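Porin B (Pseudomonas putida, PDB 4GEY) forms an outer-membrane beta-barrel channel that probably lets sugars such as glucose through, with beta-D-glucopyranose bound inside it. Local coordinates at residues F152-D157 with G181-W186; P274-G279 with E366-Q371. The protein carries 2 engineered substitutions. All coordinates share one frame; numbering follows the deposited sequence.

Interaction 1. Residues F152-D157 with G181-W186; sequences FGEGED and GIWYNW. With BGC (beta-D-glucopyranose), chain B.
Inside the OprB-family beta-barrel, two irregular loop segments pack against each other beside the glucose site, with Glu154 laid across the indole of Trp183. Glu154 CB sits over one face of the five-membered ring, 3.5 Å from its centroid, a CH-pi contact. With CG anti to the carbonyl carbon (chi1 -72°) and the chain bent at chi2, the carboxylate runs back over the indole, its plane 18° from that of the ring. There OE1 of Glu154 accepts a hydrogen bond from the backbone N of Tyr184 at 3.2 Å, met from above the carboxylate plane. The indole N-H is used within its own segment: Trp183 NE1 donates to Asn185 OD1 at 2.9 Å, the oxygen lying in the ring plane. Replacing the indole of Trp183 by the methyl of an alanine would probably leave Asn185 OD1 without this donor and open a gap under Glu154 CB. Gly153, lacking a side chain, lies with CA against Tyr184 O. Asn185 ND2 is held by Ser173 O, so both ends of this amide are engaged. Beyond it the backbone reaches the sugar, also bound by Arg98 and Arg125: Trp186 O accepts a weak hydrogen bond from BGC O4 at 3.0 Å.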
loop_
_atom_site.group_PDB
_atom_site.type_symbol
_atom_site.label_atom_id
_atom_site.label_comp_id
_atom_site.label_asym_id
_atom_site.label_seq_id
_atom_site.Cartn_x
_atom_site.Cartn_y
_atom_site.Cartn_z
ATOM N N PHE A 152 -8.940 10.687 4.327
ATOM C CA PHE A 152 -7.946 9.631 4.482
ATOM C C PHE A 152 -8.037 8.661 3.299
ATOM O O PHE A 152 -8.923 8.787 2.462
ATOM C CB PHE A 152 -8.105 8.895 5.830
ATOM C CG PHE A 152 -9.533 8.523 6.185
ATOM C CD1 PHE A 152 -10.431 9.479 6.643
ATOM C CD2 PHE A 152 -9.959 7.211 6.099
ATOM C CE1 PHE A 152 -11.730 9.136 6.966
ATOM C CE2 PHE A 152 -11.250 6.859 6.438
ATOM C CZ PHE A 152 -12.134 7.825 6.865
ATOM N N GLY A 153 -7.120 7.704 3.211
ATOM C CA GLY A 153 -7.158 6.715 2.143
ATOM C C GLY A 153 -7.799 5.418 2.610
ATOM O O GLY A 153 -7.820 5.140 3.810
ATOM N N GLU A 154 -8.316 4.626 1.671
ATOM C CA GLU A 154 -9.052 3.406 2.006
ATOM C C GLU A 154 -8.210 2.424 2.845
ATOM O O GLU A 154 -8.725 1.747 3.758
ATOM C CB GLU A 154 -9.576 2.708 0.740
ATOM C CG GLU A 154 -10.754 3.377 0.003
ATOM C CD GLU A 154 -10.317 4.449 -0.991
ATOM O OE1 GLU A 154 -9.121 4.849 -0.958
ATOM O OE2 GLU A 154 -11.161 4.888 -1.808
ATOM N N GLY A 155 -6.913 2.376 2.551
ATOM C CA GLY A 155 -6.036 1.385 3.146
ATOM C C GLY A 155 -5.800 1.582 4.621
ATOM O O GLY A 155 -5.332 0.677 5.310
ATOM N N GLU A 156 -6.120 2.773 5.106
ATOM C CA GLU A 156 -5.953 3.108 6.510
ATOM C C GLU A 156 -6.918 2.322 7.416
ATOM O O GLU A 156 -6.609 2.077 8.579
ATOM C CB GLU A 156 -6.133 4.616 6.685
ATOM C CG GLU A 156 -6.116 5.116 8.111
ATOM C CD GLU A 156 -6.091 6.626 8.193
ATOM O OE1 GLU A 156 -5.267 7.246 7.493
ATOM O OE2 GLU A 156 -6.891 7.197 8.959
ATOM N N ASP A 157 -8.085 1.934 6.891
ATOM C CA ASP A 157 -9.028 1.119 7.658
ATOM C C ASP A 157 -9.326 -0.210 6.986
ATOM O O ASP A 157 -9.567 -1.221 7.643
ATOM C CB ASP A 157 -10.342 1.868 7.878
ATOM C CG ASP A 157 -10.160 3.111 8.714
ATOM O OD1 ASP A 157 -9.640 4.104 8.156
ATOM O OD2 ASP A 157 -10.532 3.087 9.913
ATOM N N GLY A 181 -5.963 2.673 -9.616
ATOM C CA GLY A 181 -6.522 3.690 -10.488
ATOM C C GLY A 181 -7.712 4.425 -9.875
ATOM O O GLY A 181 -7.981 5.566 -10.253
ATOM N N ILE A 182 -8.424 3.783 -8.939
ATOM C CA ILE A 182 -9.570 4.409 -8.258
ATOM C C ILE A 182 -9.454 4.421 -6.726
ATOM O O ILE A 182 -10.026 5.285 -6.055
ATOM C CB ILE A 182 -10.933 3.737 -8.623
ATOM C CG1 ILE A 182 -10.968 2.287 -8.128
ATOM C CG2 ILE A 182 -11.195 3.799 -10.117
ATOM C CD1 ILE A 182 -12.305 1.639 -8.208
ATOM N N TRP A 183 -8.734 3.448 -6.181
ATOM C CA TRP A 183 -8.591 3.284 -4.733
ATOM C C TRP A 183 -7.234 3.863 -4.398
ATOM O O TRP A 183 -6.222 3.441 -4.951
ATOM C CB TRP A 183 -8.703 1.784 -4.380
ATOM C CG TRP A 183 -8.319 1.322 -2.976
ATOM C CD1 TRP A 183 -7.158 1.591 -2.303
ATOM C CD2 TRP A 183 -9.073 0.449 -2.125
ATOM N NE1 TRP A 183 -7.157 0.961 -1.081
ATOM C CE2 TRP A 183 -8.320 0.252 -0.951
ATOM C CE3 TRP A 183 -10.315 -0.174 -2.237
ATOM C CZ2 TRP A 183 -8.770 -0.530 0.104
ATOM C CZ3 TRP A 183 -10.762 -0.957 -1.187
ATOM C CH2 TRP A 183 -9.992 -1.126 -0.032
ATOM N N TYR A 184 -7.203 4.852 -3.518
ATOM C CA TYR A 184 -5.961 5.577 -3.259
ATOM C C TYR A 184 -5.555 5.521 -1.793
ATOM O O TYR A 184 -6.139 6.190 -0.956
ATOM C CB TYR A 184 -6.116 7.047 -3.652
ATOM C CG TYR A 184 -6.715 7.293 -5.021
ATOM C CD1 TYR A 184 -6.386 6.491 -6.112
ATOM C CD2 TYR A 184 -7.602 8.338 -5.227
ATOM C CE1 TYR A 184 -6.932 6.723 -7.367
ATOM C CE2 TYR A 184 -8.145 8.580 -6.476
ATOM C CZ TYR A 184 -7.811 7.772 -7.537
ATOM O OH TYR A 184 -8.365 8.015 -8.770
ATOM N N ASN A 185 -4.539 4.738 -1.481
ATOM C CA ASN A 185 -4.001 4.731 -0.133
ATOM C C ASN A 185 -3.236 6.006 0.195
ATOM O O ASN A 185 -3.004 6.861 -0.681
ATOM C CB ASN A 185 -3.056 3.541 0.044
ATOM C CG ASN A 185 -3.748 2.202 -0.168
ATOM O OD1 ASN A 185 -4.856 1.978 0.310
ATOM N ND2 ASN A 185 -3.095 1.311 -0.889
ATOM N N TRP A 186 -2.861 6.114 1.474
ATOM C CA TRP A 186 -1.767 6.978 1.925
ATOM C C TRP A 186 -0.703 7.005 0.838
ATOM O O TRP A 186 -0.171 5.961 0.477
ATOM C CB TRP A 186 -1.154 6.397 3.199
ATOM C CG TRP A 186 0.062 7.130 3.695
ATOM C CD1 TRP A 186 1.270 7.282 3.046
ATOM C CD2 TRP A 186 0.208 7.802 4.956
ATOM N NE1 TRP A 186 2.127 8.016 3.810
ATOM C CE2 TRP A 186 1.511 8.342 4.992
ATOM C CE3 TRP A 186 -0.638 7.996 6.060
ATOM C CZ2 TRP A 186 1.991 9.063 6.077
ATOM C CZ3 TRP A 186 -0.166 8.717 7.133
ATOM C CH2 TRP A 186 1.138 9.245 7.137
HETATM C C2 BGC B . 3.283 4.659 -2.932
HETATM C C3 BGC B . 2.920 3.956 -1.779
HETATM C C4 BGC B . 1.506 4.127 -1.451
HETATM C C5 BGC B . 0.553 3.750 -2.626
HETATM C C6 BGC B . -0.744 4.112 -2.455
HETATM C C1 BGC B . 2.549 4.224 -4.092
HETATM O O1 BGC B . 2.961 4.976 -5.176
HETATM O O2 BGC B . 4.717 4.472 -3.166
HETATM O O3 BGC B . 3.771 4.408 -0.670
HETATM O O4 BGC B . 1.220 3.378 -0.305
HETATM O O5 BGC B . 1.130 4.422 -3.869
HETATM O O6 BGC B . -1.126 5.430 -2.667
#

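Interaction 2. Residues P274-G279 with E366-Q371; sequences PQALTG and ELLNAQ
The short, weakly bonded helix at 275-278 packs against the longer helix 359-372, the backbones coming nearest where Ala276 CA lies 5.6 Å from Leu368 CA. Both lie in loops that join strands of this OprB-family barrel, far from its centre, and the contact is mainly apolar packing of a short helix on a longer one, at the surface. Ala276 is its middle: the methyl points at the longer helix and meets two consecutive leucines, with CB 3.5 Å from Leu367 CB and 3.5 Å from Leu368 CD1. The alanine side chain is only a methyl, which is consistent with the close approach of the backbones here. Pro274 adds its ring, CB lying 3.8 Å from Leu367 CD2, and Tyr267 touches both Pro274 and Leu367, extending the apolar patch. Leu277 also reaches Leu367: CG stands anti to the carbonyl carbon (chi1 -63°), and CD2 of Leu277 approaches Leu367 CG at 4.1 Å. The same methyl lies against the amide of Gln371, whose chain is bent at chi2. A polar tie flanks the apolar patch: Gln275 OE1 is hydrogen-bonded to Arg364 NH2, one turn back on the longer helix, and Gln275 NE2 to Glu280 O. Gln275 O accepts both Thr278 N and Gly279 N, closing the short turn of helix. Gly279, with phi at 77°, is the first residue to leave helical geometry, a positive value that favours glycine. On the longer helix Gln371 N bonds Leu367 O, which holds the two residues that face Leu277 one helical turn apart. Between them Leu277 CD2 comes to 3.5 Å from Gln371 CD.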
loop_
_atom_site.group_PDB
_atom_site.type_symbol
_atom_site.label_atom_id
_atom_site.label_comp_id
_atom_site.label_asym_id
_atom_site.label_seq_id
_atom_site.Cartn_x
_atom_site.Cartn_y
_atom_site.Cartn_z
ATOM N N PRO A 274 -14.107 -6.419 -30.840
ATOM C CA PRO A 274 -12.810 -6.200 -30.187
ATOM C C PRO A 274 -12.292 -4.809 -30.526
ATOM O O PRO A 274 -12.076 -4.527 -31.699
ATOM C CB PRO A 274 -11.920 -7.284 -30.811
ATOM C CG PRO A 274 -12.879 -8.319 -31.341
ATOM C CD PRO A 274 -14.058 -7.529 -31.809
ATOM N N GLN A 275 -12.097 -3.955 -29.527
ATOM C CA GLN A 275 -11.745 -2.560 -29.801
ATOM C C GLN A 275 -10.394 -2.380 -30.525
ATOM O O GLN A 275 -10.165 -1.361 -31.182
ATOM C CB GLN A 275 -11.832 -1.701 -28.528
ATOM C CG GLN A 275 -10.526 -1.468 -27.827
ATOM C CD GLN A 275 -9.631 -0.433 -28.496
ATOM O OE1 GLN A 275 -8.459 -0.703 -28.754
ATOM N NE2 GLN A 275 -10.180 0.739 -28.801
ATOM N N ALA A 276 -9.500 -3.355 -30.387
ATOM C CA ALA A 276 -8.216 -3.326 -31.081
ATOM C C ALA A 276 -8.408 -3.324 -32.594
ATOM O O ALA A 276 -7.537 -2.861 -33.331
ATOM C CB ALA A 276 -7.380 -4.517 -30.676
ATOM N N LEU A 277 -9.544 -3.853 -33.050
ATOM C CA LEU A 277 -9.861 -3.893 -34.470
ATOM C C LEU A 277 -10.597 -2.651 -34.940
ATOM O O LEU A 277 -10.576 -2.332 -36.125
ATOM C CB LEU A 277 -10.720 -5.109 -34.798
ATOM C CG LEU A 277 -10.130 -6.493 -34.563
ATOM C CD1 LEU A 277 -11.091 -7.554 -35.050
ATOM C CD2 LEU A 277 -8.783 -6.621 -35.256
ATOM N N THR A 278 -11.260 -1.954 -34.026
ATOM C CA THR A 278 -12.132 -0.869 -34.453
ATOM C C THR A 278 -11.581 0.511 -34.155
ATOM O O THR A 278 -11.764 1.433 -34.938
ATOM C CB THR A 278 -13.565 -0.999 -33.869
ATOM O OG1 THR A 278 -13.647 -0.345 -32.595
ATOM C CG2 THR A 278 -13.952 -2.461 -33.736
ATOM N N GLY A 279 -10.916 0.655 -33.017
ATOM C CA GLY A 279 -10.413 1.952 -32.612
ATOM C C GLY A 279 -11.527 2.821 -32.064
ATOM O O GLY A 279 -11.338 4.018 -31.834
ATOM N N GLU A 366 -2.276 -8.664 -28.441
ATOM C CA GLU A 366 -1.911 -9.553 -29.534
ATOM C C GLU A 366 -2.588 -9.070 -30.808
ATOM O O GLU A 366 -1.994 -9.061 -31.889
ATOM C CB GLU A 366 -2.311 -10.987 -29.208
ATOM C CG GLU A 366 -1.200 -11.813 -28.602
ATOM C CD GLU A 366 -1.700 -13.108 -28.000
ATOM O OE1 GLU A 366 -2.919 -13.219 -27.740
ATOM O OE2 GLU A 366 -0.871 -14.016 -27.773
ATOM N N LEU A 367 -3.832 -8.634 -30.649
ATOM C CA LEU A 367 -4.603 -8.040 -31.726
ATOM C C LEU A 367 -3.964 -6.775 -32.287
ATOM O O LEU A 367 -3.860 -6.623 -33.507
ATOM C CB LEU A 367 -6.002 -7.722 -31.224
ATOM C CG LEU A 367 -7.144 -8.439 -31.933
ATOM C CD1 LEU A 367 -6.722 -9.852 -32.316
ATOM C CD2 LEU A 367 -8.345 -8.451 -31.000
ATOM N N LEU A 368 -3.565 -5.864 -31.397
ATOM C CA LEU A 368 -2.864 -4.635 -31.778
ATOM C C LEU A 368 -1.648 -4.940 -32.652
ATOM O O LEU A 368 -1.448 -4.320 -33.706
ATOM C CB LEU A 368 -2.407 -3.875 -30.530
ATOM C CG LEU A 368 -3.154 -2.650 -29.984
ATOM C CD1 LEU A 368 -4.534 -2.519 -30.566
ATOM C CD2 LEU A 368 -3.220 -2.703 -28.461
ATOM N N ASN A 369 -0.847 -5.908 -32.214
ATOM C CA ASN A 369 0.379 -6.257 -32.923
ATOM C C ASN A 369 0.067 -6.869 -34.276
ATOM O O ASN A 369 0.764 -6.623 -35.263
ATOM C CB ASN A 369 1.230 -7.218 -32.106
ATOM C CG ASN A 369 1.775 -6.585 -30.832
ATOM O OD1 ASN A 369 2.023 -5.381 -30.780
ATOM N ND2 ASN A 369 1.971 -7.403 -29.798
ATOM N N ALA A 370 -0.999 -7.662 -34.305
ATOM C CA ALA A 370 -1.475 -8.301 -35.519
ATOM C C ALA A 370 -1.930 -7.264 -36.538
ATOM O O ALA A 370 -1.682 -7.393 -37.742
ATOM C CB ALA A 370 -2.606 -9.233 -35.183
ATOM N N GLN A 371 -2.589 -6.221 -36.048
ATOM C CA GLN A 371 -3.129 -5.210 -36.934
ATOM C C GLN A 371 -2.110 -4.156 -37.328
ATOM O O GLN A 371 -2.233 -3.553 -38.378
ATOM C CB GLN A 371 -4.379 -4.587 -36.323
ATOM C CG GLN A 371 -5.453 -5.622 -35.976
ATOM C CD GLN A 371 -5.851 -6.526 -37.156
ATOM O OE1 GLN A 371 -5.633 -7.743 -37.134
ATOM N NE2 GLN A 371 -6.453 -5.934 -38.172
#

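Interaction 1 is a buried contact close to the centre of the chain, whereas interaction 2 lies on the surface; their centres are 34 Å apart and their nearest atoms about 18 Å, so they do not touch. Along the chain they follow in series and share no element: 152-157 and 181-186 belong to loops between strands 145-149 and 190-198, while 274-279 holds the short helix 275-278 and 366-371 is part of helix 359-372. Near the sugar, polar side chains and backbone groups are engaged alongside an aromatic face, and the backbone also serves the ligand. At the periphery, mostly aliphatic groups join two helices, and one glutamine-arginine hydrogen bond just outside the second segment adds a polar tie.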